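Local coordinates for methyltransferase domain-containing protein (Pyrococcus horikoshii, PDB 1VE3) that binds S-adenosylmethionine in a Rossmann-like domain and probably transfers its methyl group to a substrate not yet identified, at residues A[5-8]-A[12-15]; A[50-55]-A[108-113]; A[74-79]-A[87-92]. All coordinates share one frame; numbering follows the deposited sequence.

Contact 1 of 3, residues A[5-8]-A[12-15]. With SAM (S-adenosylmethionine), chain C.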
loop_
_atom_site.group_PDB
_atom_site.type_symbol
_atom_site.label_atom_id
_atom_site.label_comp_id
_atom_site.label_asym_id
_atom_site.label_seq_id
_atom_site.Cartn_x
_atom_site.Cartn_y
_atom_site.Cartn_z
ATOM N N GLU A 5 -12.704 -17.145 1.910
ATOM C CA GLU A 5 -12.724 -16.311 3.113
ATOM C C GLU A 5 -11.428 -15.537 3.309
ATOM O O GLU A 5 -11.433 -14.356 3.650
ATOM C CB GLU A 5 -13.005 -17.165 4.347
ATOM C CG GLU A 5 -12.886 -16.412 5.655
ATOM C CD GLU A 5 -13.841 -16.933 6.712
ATOM O OE1 GLU A 5 -13.908 -18.168 6.900
ATOM O OE2 GLU A 5 -14.521 -16.102 7.355
ATOM N N TYR A 6 -10.312 -16.215 3.104
ATOM C CA TYR A 6 -9.006 -15.594 3.244
ATOM C C TYR A 6 -8.895 -14.334 2.400
ATOM O O TYR A 6 -8.340 -13.335 2.844
ATOM C CB TYR A 6 -7.939 -16.596 2.810
ATOM C CG TYR A 6 -6.534 -16.062 2.756
ATOM C CD1 TYR A 6 -5.821 -15.794 3.923
ATOM C CD2 TYR A 6 -5.888 -15.882 1.529
ATOM C CE1 TYR A 6 -4.495 -15.368 3.870
ATOM C CE2 TYR A 6 -4.569 -15.456 1.470
ATOM C CZ TYR A 6 -3.875 -15.210 2.636
ATOM O OH TYR A 6 -2.544 -14.862 2.577
ATOM N N TYR A 7 -9.401 -14.401 1.175
ATOM C CA TYR A 7 -9.333 -13.259 0.275
ATOM C C TYR A 7 -10.390 -12.198 0.581
ATOM O O TYR A 7 -10.140 -11.007 0.409
ATOM C CB TYR A 7 -9.440 -13.724 -1.184
ATOM C CG TYR A 7 -8.195 -14.439 -1.669
ATOM C CD1 TYR A 7 -6.948 -13.821 -1.605
ATOM C CD2 TYR A 7 -8.260 -15.739 -2.171
ATOM C CE1 TYR A 7 -5.788 -14.485 -2.027
ATOM C CE2 TYR A 7 -7.109 -16.408 -2.597
ATOM C CZ TYR A 7 -5.878 -15.774 -2.520
ATOM O OH TYR A 7 -4.739 -16.425 -2.928
ATOM N N ARG A 8 -11.559 -12.624 1.044
ATOM C CA ARG A 8 -12.627 -11.684 1.388
ATOM C C ARG A 8 -12.220 -10.851 2.603
ATOM O O ARG A 8 -12.482 -9.649 2.665
ATOM C CB ARG A 8 -13.927 -12.443 1.691
ATOM C CG ARG A 8 -15.074 -11.552 2.156
ATOM C CD ARG A 8 -16.393 -12.320 2.277
ATOM N NE ARG A 8 -16.308 -13.455 3.195
ATOM C CZ ARG A 8 -16.075 -13.356 4.500
ATOM N NH1 ARG A 8 -15.906 -12.165 5.058
ATOM N NH2 ARG A 8 -15.995 -14.453 5.245
ATOM N N THR A 12 -5.041 -7.217 0.844
ATOM C CA THR A 12 -3.757 -7.408 0.170
ATOM C C THR A 12 -3.808 -7.867 -1.288
ATOM O O THR A 12 -3.023 -7.412 -2.112
ATOM C CB THR A 12 -2.880 -8.413 0.940
ATOM O OG1 THR A 12 -2.936 -8.115 2.340
ATOM C CG2 THR A 12 -1.436 -8.318 0.476
ATOM N N TYR A 13 -4.733 -8.755 -1.618
ATOM C CA TYR A 13 -4.797 -9.248 -2.983
ATOM C C TYR A 13 -6.119 -8.954 -3.683
ATOM O O TYR A 13 -6.325 -9.367 -4.829
ATOM C CB TYR A 13 -4.529 -10.754 -2.977
ATOM C CG TYR A 13 -3.273 -11.138 -2.213
ATOM C CD1 TYR A 13 -2.002 -10.909 -2.755
ATOM C CD2 TYR A 13 -3.359 -11.743 -0.962
ATOM C CE1 TYR A 13 -0.844 -11.285 -2.063
ATOM C CE2 TYR A 13 -2.214 -12.119 -0.261
ATOM C CZ TYR A 13 -0.964 -11.889 -0.817
ATOM O OH TYR A 13 0.158 -12.265 -0.124
ATOM N N THR A 14 -7.006 -8.224 -3.012
ATOM C CA THR A 14 -8.305 -7.931 -3.603
ATOM C C THR A 14 -8.706 -6.466 -3.675
ATOM O O THR A 14 -9.586 -6.118 -4.449
ATOM C CB THR A 14 -9.418 -8.711 -2.878
ATOM O OG1 THR A 14 -9.358 -8.437 -1.471
ATOM C CG2 THR A 14 -9.239 -10.204 -3.104
ATOM N N ASP A 15 -8.055 -5.610 -2.892
ATOM C CA ASP A 15 -8.379 -4.185 -2.893
ATOM C C ASP A 15 -7.214 -3.356 -3.423
ATOM O O ASP A 15 -6.361 -2.896 -2.661
ATOM C CB ASP A 15 -8.745 -3.728 -1.477
ATOM C CG ASP A 15 -9.190 -2.277 -1.427
ATOM O OD1 ASP A 15 -9.112 -1.582 -2.462
ATOM O OD2 ASP A 15 -9.614 -1.836 -0.344
HETATM N N SAM C . -0.987 -12.053 -9.055
HETATM C CA SAM C . -1.991 -11.639 -8.033
HETATM C C SAM C . -1.493 -10.392 -7.307
HETATM O O SAM C . -2.317 -9.516 -7.014
HETATM O OXT SAM C . -0.247 -10.366 -7.057
HETATM C CB SAM C . -2.138 -12.757 -7.051
HETATM C CG SAM C . -3.413 -12.769 -6.366
HETATM S SD SAM C . -3.615 -14.130 -5.149
HETATM C CE SAM C . -2.422 -13.900 -3.989
HETATM C "C5'" SAM C . -3.410 -15.640 -6.106
HETATM C "C4'" SAM C . -4.436 -15.888 -7.327
HETATM O "O4'" SAM C . -4.101 -17.158 -7.988
HETATM C "C3'" SAM C . -5.872 -16.117 -6.883
HETATM O "O3'" SAM C . -6.467 -14.850 -7.457
HETATM C "C2'" SAM C . -6.486 -17.239 -7.648
HETATM O "O2'" SAM C . -7.773 -17.213 -8.180
HETATM C "C1'" SAM C . -5.295 -17.555 -8.628
HETATM N N9 SAM C . -5.239 -18.971 -9.013
HETATM C C8 SAM C . -5.220 -20.148 -8.266
HETATM N N7 SAM C . -5.164 -21.236 -8.994
HETATM C C5 SAM C . -5.146 -20.782 -10.276
HETATM C C6 SAM C . -5.089 -21.431 -11.586
HETATM N N6 SAM C . -5.041 -22.766 -11.728
HETATM N N1 SAM C . -5.087 -20.637 -12.754
HETATM C C2 SAM C . -5.136 -19.270 -12.650
HETATM N N3 SAM C . -5.191 -18.568 -11.484
HETATM C C4 SAM C . -5.193 -19.376 -10.319
HETATM O O HOH W 1 -0.789 -15.410 0.067
#

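Contact 2 of 3, residues A[50-55]-A[108-113]. With SAM (S-adenosylmethionine), chain C.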
loop_
_atom_site.group_PDB
_atom_site.type_symbol
_atom_site.label_atom_id
_atom_site.label_comp_id
_atom_site.label_asym_id
_atom_site.label_seq_id
_atom_site.Cartn_x
_atom_site.Cartn_y
_atom_site.Cartn_z
ATOM N N GLY A 50 -6.165 -7.745 -10.910
ATOM C CA GLY A 50 -5.521 -6.992 -11.977
ATOM C C GLY A 50 -4.617 -5.819 -11.635
ATOM O O GLY A 50 -4.218 -5.064 -12.528
ATOM N N GLY A 51 -4.276 -5.659 -10.362
ATOM C CA GLY A 51 -3.418 -4.557 -9.978
ATOM C C GLY A 51 -2.119 -4.419 -10.765
ATOM O O GLY A 51 -1.773 -3.324 -11.218
ATOM N N PHE A 52 -1.384 -5.514 -10.934
ATOM C CA PHE A 52 -0.119 -5.428 -11.657
ATOM C C PHE A 52 -0.321 -5.276 -13.158
ATOM O O PHE A 52 0.587 -4.869 -13.872
ATOM C CB PHE A 52 0.759 -6.642 -11.328
ATOM C CG PHE A 52 1.382 -6.568 -9.968
ATOM C CD1 PHE A 52 2.549 -5.845 -9.765
ATOM C CD2 PHE A 52 0.761 -7.155 -8.872
ATOM C CE1 PHE A 52 3.091 -5.702 -8.489
ATOM C CE2 PHE A 52 1.298 -7.019 -7.587
ATOM C CZ PHE A 52 2.462 -6.291 -7.400
ATOM N N SER A 53 -1.518 -5.595 -13.631
ATOM C CA SER A 53 -1.815 -5.448 -15.045
ATOM C C SER A 53 -1.894 -3.951 -15.353
ATOM O O SER A 53 -1.189 -3.451 -16.224
ATOM C CB SER A 53 -3.138 -6.135 -15.384
ATOM O OG SER A 53 -3.022 -7.541 -15.258
ATOM N N PHE A 54 -2.743 -3.239 -14.616
ATOM C CA PHE A 54 -2.901 -1.804 -14.808
ATOM C C PHE A 54 -1.549 -1.110 -14.704
ATOM O O PHE A 54 -1.252 -0.191 -15.465
ATOM C CB PHE A 54 -3.875 -1.237 -13.771
ATOM C CG PHE A 54 -5.215 -1.910 -13.780
ATOM C CD1 PHE A 54 -5.902 -2.093 -14.978
ATOM C CD2 PHE A 54 -5.774 -2.404 -12.605
ATOM C CE1 PHE A 54 -7.117 -2.760 -15.010
ATOM C CE2 PHE A 54 -6.995 -3.077 -12.625
ATOM C CZ PHE A 54 -7.669 -3.256 -13.833
ATOM N N LEU A 55 -0.722 -1.552 -13.766
ATOM C CA LEU A 55 0.600 -0.955 -13.609
ATOM C C LEU A 55 1.416 -1.084 -14.898
ATOM O O LEU A 55 2.004 -0.109 -15.368
ATOM C CB LEU A 55 1.360 -1.624 -12.467
ATOM C CG LEU A 55 2.803 -1.154 -12.312
ATOM C CD1 LEU A 55 2.810 0.314 -11.921
ATOM C CD2 LEU A 55 3.514 -1.999 -11.262
ATOM N N ILE A 108 4.144 -12.688 -16.170
ATOM C CA ILE A 108 4.437 -12.409 -14.768
ATOM C C ILE A 108 3.554 -13.302 -13.917
ATOM O O ILE A 108 2.396 -13.566 -14.260
ATOM C CB ILE A 108 4.212 -10.920 -14.413
ATOM C CG1 ILE A 108 2.735 -10.545 -14.575
ATOM C CG2 ILE A 108 5.078 -10.056 -15.313
ATOM C CD1 ILE A 108 2.419 -9.103 -14.186
ATOM N N PHE A 109 4.119 -13.767 -12.808
ATOM C CA PHE A 109 3.459 -14.699 -11.899
ATOM C C PHE A 109 3.843 -14.244 -10.487
ATOM O O PHE A 109 4.950 -14.520 -9.997
ATOM C CB PHE A 109 3.992 -16.105 -12.228
ATOM C CG PHE A 109 3.298 -17.225 -11.519
ATOM C CD1 PHE A 109 1.913 -17.324 -11.518
ATOM C CD2 PHE A 109 4.042 -18.230 -10.910
ATOM C CE1 PHE A 109 1.276 -18.408 -10.924
ATOM C CE2 PHE A 109 3.416 -19.323 -10.311
ATOM C CZ PHE A 109 2.031 -19.412 -10.321
ATOM N N ILE A 110 2.916 -13.543 -9.837
ATOM C CA ILE A 110 3.173 -12.977 -8.521
ATOM C C ILE A 110 2.356 -13.517 -7.344
ATOM O O ILE A 110 1.146 -13.673 -7.441
ATOM C CB ILE A 110 2.992 -11.434 -8.589
ATOM C CG1 ILE A 110 3.979 -10.853 -9.613
ATOM C CG2 ILE A 110 3.179 -10.813 -7.213
ATOM C CD1 ILE A 110 3.859 -9.353 -9.827
ATOM N N ASP A 111 3.039 -13.782 -6.230
ATOM C CA ASP A 111 2.403 -14.271 -5.002
ATOM C C ASP A 111 1.292 -15.291 -5.240
ATOM O O ASP A 111 0.192 -15.114 -4.726
ATOM C CB ASP A 111 1.790 -13.098 -4.216
ATOM C CG ASP A 111 2.828 -12.186 -3.580
ATOM O OD1 ASP A 111 3.728 -12.702 -2.883
ATOM O OD2 ASP A 111 2.728 -10.943 -3.756
ATOM N N SER A 112 1.554 -16.359 -5.984
ATOM C CA SER A 112 0.484 -17.323 -6.241
ATOM C C SER A 112 0.789 -18.801 -6.046
ATOM O O SER A 112 -0.128 -19.618 -6.101
ATOM C CB SER A 112 -0.060 -17.138 -7.663
ATOM O OG SER A 112 -0.557 -15.829 -7.858
ATOM N N ILE A 113 2.052 -19.151 -5.815
ATOM C CA ILE A 113 2.419 -20.549 -5.674
ATOM C C ILE A 113 1.746 -21.331 -4.549
ATOM O O ILE A 113 1.659 -22.557 -4.641
ATOM C CB ILE A 113 3.952 -20.735 -5.547
ATOM C CG1 ILE A 113 4.483 -19.972 -4.337
ATOM C CG2 ILE A 113 4.639 -20.290 -6.832
ATOM C CD1 ILE A 113 5.959 -20.248 -4.061
HETATM N N SAM C . -0.987 -12.053 -9.055
HETATM C CA SAM C . -1.991 -11.639 -8.033
HETATM C C SAM C . -1.493 -10.392 -7.307
HETATM O O SAM C . -2.317 -9.516 -7.014
HETATM O OXT SAM C . -0.247 -10.366 -7.057
HETATM C CB SAM C . -2.138 -12.757 -7.051
HETATM C CG SAM C . -3.413 -12.769 -6.366
HETATM S SD SAM C . -3.615 -14.130 -5.149
HETATM C CE SAM C . -2.422 -13.900 -3.989
HETATM C "C5'" SAM C . -3.410 -15.640 -6.106
HETATM C "C4'" SAM C . -4.436 -15.888 -7.327
HETATM O "O4'" SAM C . -4.101 -17.158 -7.988
HETATM C "C3'" SAM C . -5.872 -16.117 -6.883
HETATM O "O3'" SAM C . -6.467 -14.850 -7.457
HETATM C "C2'" SAM C . -6.486 -17.239 -7.648
HETATM O "O2'" SAM C . -7.773 -17.213 -8.180
HETATM C "C1'" SAM C . -5.295 -17.555 -8.628
HETATM N N9 SAM C . -5.239 -18.971 -9.013
HETATM C C8 SAM C . -5.220 -20.148 -8.266
HETATM N N7 SAM C . -5.164 -21.236 -8.994
HETATM C C5 SAM C . -5.146 -20.782 -10.276
HETATM C C6 SAM C . -5.089 -21.431 -11.586
HETATM N N6 SAM C . -5.041 -22.766 -11.728
HETATM N N1 SAM C . -5.087 -20.637 -12.754
HETATM C C2 SAM C . -5.136 -19.270 -12.650
HETATM N N3 SAM C . -5.191 -18.568 -11.484
HETATM C C4 SAM C . -5.193 -19.376 -10.319
#

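Contact 3 of 3, residues A[74-79]-A[87-92]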
loop_
_atom_site.group_PDB
_atom_site.type_symbol
_atom_site.label_atom_id
_atom_site.label_comp_id
_atom_site.label_asym_id
_atom_site.label_seq_id
_atom_site.Cartn_x
_atom_site.Cartn_y
_atom_site.Cartn_z
ATOM N N ARG A 74 -14.205 -10.729 -12.160
ATOM C CA ARG A 74 -15.308 -9.775 -12.133
ATOM C C ARG A 74 -14.845 -8.436 -11.554
ATOM O O ARG A 74 -15.120 -7.382 -12.122
ATOM C CB ARG A 74 -16.481 -10.322 -11.309
ATOM C CG ARG A 74 -17.748 -9.466 -11.408
ATOM C CD ARG A 74 -18.925 -10.084 -10.661
ATOM N NE ARG A 74 -18.617 -10.332 -9.254
ATOM C CZ ARG A 74 -18.359 -11.532 -8.742
ATOM N NH1 ARG A 74 -18.378 -12.612 -9.515
ATOM N NH2 ARG A 74 -18.066 -11.650 -7.453
ATOM N N LYS A 75 -14.139 -8.476 -10.427
ATOM C CA LYS A 75 -13.644 -7.245 -9.817
ATOM C C LYS A 75 -12.620 -6.571 -10.726
ATOM O O LYS A 75 -12.575 -5.345 -10.827
ATOM C CB LYS A 75 -12.986 -7.522 -8.459
ATOM C CG LYS A 75 -13.909 -7.572 -7.257
ATOM C CD LYS A 75 -13.078 -7.640 -5.969
ATOM C CE LYS A 75 -13.941 -7.908 -4.745
ATOM N NZ LYS A 75 -13.126 -8.045 -3.502
ATOM N N ALA A 76 -11.796 -7.378 -11.383
ATOM C CA ALA A 76 -10.765 -6.859 -12.269
ATOM C C ALA A 76 -11.396 -5.963 -13.326
ATOM O O ALA A 76 -10.933 -4.850 -13.564
ATOM C CB ALA A 76 -10.010 -8.009 -12.934
ATOM N N ARG A 77 -12.460 -6.458 -13.948
ATOM C CA ARG A 77 -13.159 -5.712 -14.983
ATOM C C ARG A 77 -13.709 -4.381 -14.484
ATOM O O ARG A 77 -13.598 -3.366 -15.172
ATOM C CB ARG A 77 -14.265 -6.584 -15.576
ATOM C CG ARG A 77 -13.694 -7.659 -16.488
ATOM C CD ARG A 77 -14.659 -8.781 -16.793
ATOM N NE ARG A 77 -14.033 -9.737 -17.700
ATOM C CZ ARG A 77 -14.469 -10.974 -17.915
ATOM N NH1 ARG A 77 -15.542 -11.425 -17.281
ATOM N NH2 ARG A 77 -13.820 -11.762 -18.763
ATOM N N GLU A 78 -14.291 -4.374 -13.289
ATOM C CA GLU A 78 -14.819 -3.134 -12.729
ATOM C C GLU A 78 -13.685 -2.142 -12.488
ATOM O O GLU A 78 -13.858 -0.939 -12.679
ATOM C CB GLU A 78 -15.558 -3.411 -11.424
ATOM C CG GLU A 78 -16.762 -4.311 -11.608
ATOM C CD GLU A 78 -17.443 -4.639 -10.303
ATOM O OE1 GLU A 78 -17.894 -3.698 -9.614
ATOM O OE2 GLU A 78 -17.529 -5.839 -9.967
ATOM N N TYR A 79 -12.525 -2.644 -12.064
ATOM C CA TYR A 79 -11.378 -1.768 -11.835
ATOM C C TYR A 79 -10.905 -1.204 -13.163
ATOM O O TYR A 79 -10.526 -0.038 -13.256
ATOM C CB TYR A 79 -10.223 -2.522 -11.166
ATOM C CG TYR A 79 -10.358 -2.644 -9.665
ATOM C CD1 TYR A 79 -10.496 -1.508 -8.863
ATOM C CD2 TYR A 79 -10.344 -3.891 -9.041
ATOM C CE1 TYR A 79 -10.613 -1.610 -7.477
ATOM C CE2 TYR A 79 -10.461 -4.005 -7.655
ATOM C CZ TYR A 79 -10.595 -2.860 -6.879
ATOM O OH TYR A 79 -10.699 -2.964 -5.506
ATOM N N VAL A 87 -6.902 -3.393 -20.676
ATOM C CA VAL A 87 -6.397 -4.713 -20.318
ATOM C C VAL A 87 -7.542 -5.716 -20.400
ATOM O O VAL A 87 -8.610 -5.494 -19.830
ATOM C CB VAL A 87 -5.829 -4.737 -18.882
ATOM C CG1 VAL A 87 -5.376 -6.144 -18.525
ATOM C CG2 VAL A 87 -4.673 -3.763 -18.763
ATOM N N GLU A 88 -7.318 -6.812 -21.119
ATOM C CA GLU A 88 -8.334 -7.844 -21.262
ATOM C C GLU A 88 -8.166 -8.939 -20.222
ATOM O O GLU A 88 -7.120 -9.585 -20.146
ATOM C CB GLU A 88 -8.287 -8.483 -22.650
ATOM C CG GLU A 88 -9.167 -9.726 -22.741
ATOM C CD GLU A 88 -9.252 -10.306 -24.137
ATOM O OE1 GLU A 88 -8.193 -10.610 -24.729
ATOM O OE2 GLU A 88 -10.387 -10.464 -24.635
ATOM N N PHE A 89 -9.212 -9.150 -19.433
ATOM C CA PHE A 89 -9.196 -10.172 -18.402
ATOM C C PHE A 89 -9.973 -11.389 -18.864
ATOM O O PHE A 89 -11.086 -11.273 -19.384
ATOM C CB PHE A 89 -9.789 -9.620 -17.109
ATOM C CG PHE A 89 -8.958 -8.544 -16.490
ATOM C CD1 PHE A 89 -7.719 -8.843 -15.936
ATOM C CD2 PHE A 89 -9.394 -7.224 -16.491
ATOM C CE1 PHE A 89 -6.924 -7.838 -15.389
ATOM C CE2 PHE A 89 -8.606 -6.212 -15.947
ATOM C CZ PHE A 89 -7.372 -6.518 -15.397
ATOM N N ILE A 90 -9.372 -12.558 -18.676
ATOM C CA ILE A 90 -9.998 -13.806 -19.079
ATOM C C ILE A 90 -9.959 -14.807 -17.940
ATOM O O ILE A 90 -8.961 -14.910 -17.232
ATOM C CB ILE A 90 -9.269 -14.432 -20.286
ATOM C CG1 ILE A 90 -9.194 -13.425 -21.432
ATOM C CG2 ILE A 90 -10.000 -15.682 -20.741
ATOM C CD1 ILE A 90 -8.400 -13.925 -22.627
ATOM N N VAL A 91 -11.051 -15.541 -17.768
ATOM C CA VAL A 91 -11.133 -16.553 -16.729
ATOM C C VAL A 91 -10.509 -17.826 -17.290
ATOM O O VAL A 91 -11.107 -18.495 -18.139
ATOM C CB VAL A 91 -12.595 -16.833 -16.337
ATOM C CG1 VAL A 91 -12.654 -17.940 -15.307
ATOM C CG2 VAL A 91 -13.235 -15.571 -15.778
ATOM N N GLY A 92 -9.304 -18.150 -16.827
ATOM C CA GLY A 92 -8.625 -19.338 -17.313
ATOM C C GLY A 92 -7.795 -20.061 -16.268
ATOM O O GLY A 92 -7.614 -19.577 -15.148
HETATM O O HOH W 2 -12.474 -8.229 -19.272
#

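Contact 1 of 3, residues A[5-8]-A[12-15]
The hydroxyl of T14 lies close to two carbonyls where helix 4-9 runs out: Y7 O, 3.3 Å from T14 OG1, and F10 O, to which the bond is weak. In this Rossmann-like methyltransferase fold, the N-terminal helix and the loop 12-15 after it thus come together beside the S-adenosylmethionine pocket. T14 CG2 adds an apolar touch, packing on Y7 CB.

The tyrosines carry most of the contact. Y7 and Y13 are skewed against each other, and Y13 CD2 comes to the rim of the Y7 ring, near its plane, 3.8 Å from Y7 CE1. One face of the Y7 ring is covered by Y6 CD2. Y7 OH bonds to H115 and also lies 3.4 Å from the cofactor sulfur SAM SD, so this buried ring is fixed at its far end as well as along its edge. Y6 reaches the edge of the Y13 ring with OH. A water joins the two phenols, 3.1 Å from Y6 OH and, more weakly, 3.3 Å from Y13 OH.

With CG turned beside its own backbone N (chi1 -51°), Y13 presents one ring face to the cofactor, while T12 CG2 covers the opposite face. The transferable methyl of S-adenosylmethionine rests over that first face, offset toward the rim, with SAM CE 3.3 Å from Y13 CD1.

Contact 2 of 3, residues A[50-55]-A[108-113]
Apolar contacts join F52, in the first turn of helix 51-58, to I108 and I110 at the end of strand 104-110. The methyl CD1 of I110 stands almost on the normal of the F52 ring (10° off it), 3.7 Å from the centroid, a CH-pi contact made over the middle of the face. The I110 side chain is extended from CA to CD1 (chi2 177°), which carries the methyl that far, and the two side chains meet at about a right angle. I108 CD1 reaches the root of the same phenylalanine, 4.1 Å from F52 CB. All three residues are buried.

The polar interactions gather on one backbone oxygen. I110 O accepts the cofactor amine at 3.1 Å from SAM N and the hydroxyl of its own segment at 2.8 Å from S112 OG, the latter donating from 43° above the carbonyl plane. Two donors thus hold this carbonyl at the strand end.

Other atoms of 108-113 line the pocket: D111 O comes as near as 3.0 Å to the cofactor methyl SAM CE, and I110 CG2 lies 3.5 Å from the carboxylate oxygen SAM OXT. D111 also forms a salt bridge with R24, a residue that binds the cofactor.

Before the helix, G50 takes the N-cap position at the end of a glycine-rich turn, the signature loop by which Rossmann-like methyltransferases cradle the amino acid end of S-adenosylmethionine.

Contact 3 of 3, residues A[74-79]-A[87-92]
F89 turns its CG beside the backbone N (chi1 -67°), which lays its ring beneath A76, while R77 runs extended from CG to NE and so carries its guanidinium across to the F89 carbonyl. Each crosses from its own element to the other, F89 from strand 88-91 and R77 from helix 74-79, the one by apolar contact and the other by a hydrogen bond.

The phenylalanine ring forms the apolar half. A76 CB sits over the centre of one face, 3.6 Å from the centroid and nearly on the ring normal, a CH-pi contact. V87 CG1 covers the opposite face, displaced toward the rim, so the ring is held between a methyl of the helix and one of its own segment. The backbone of the helix also touches it, A76 O lying 3.6 Å from F89 CE2.

The arginine forms the polar half, at the exposed margin. R77 NH2 donates to F89 O at 2.8 Å with an N-H...O angle of 150°, approaching from above the carbonyl plane, and the oxygen is itself somewhat tilted from the guanidinium plane. Next to it, R77 NE gives its hydrogen to a water at 2.7 Å, and that water accepts a weak bond from F89 N. The arginine and its water therefore serve both backbone polar groups of F89, whereas the backbone of I90 bonds to G65 and D67 of strand 62-67.

Strand 88-91 is the outermost strand of its sheet within the chain, and helix 70-82 runs back over it, the short segment axes 8.7 Å apart and nearly antiparallel at 170°. Together with strand 62-67 they make a beta-alpha-beta crossover, and F89 reaches on from it to S53 of helix 51-58 and to C47.

Contact 2 lies in the core, near the centre of the chain, whereas contacts 1 and 3 are partly buried and farther out. Contacts 2 and 3 each set a helix against a strand of the same sheet, with contact 3 nested in the chain between the two halves of contact 2; F54 joins them by touching F89 and Y79. Contact 1 instead holds a short helix to a loop, and its T14 meets K75 of the helix in contact 3. Contacts 1 and 2 share the cofactor, and Y13 packs on D111 between them. Contacts 2 and 3 both set a methyl over a phenylalanine face, but contact 3 adds an arginine bond and a water at the exposed edge; contact 1 relies on tyrosines and a water.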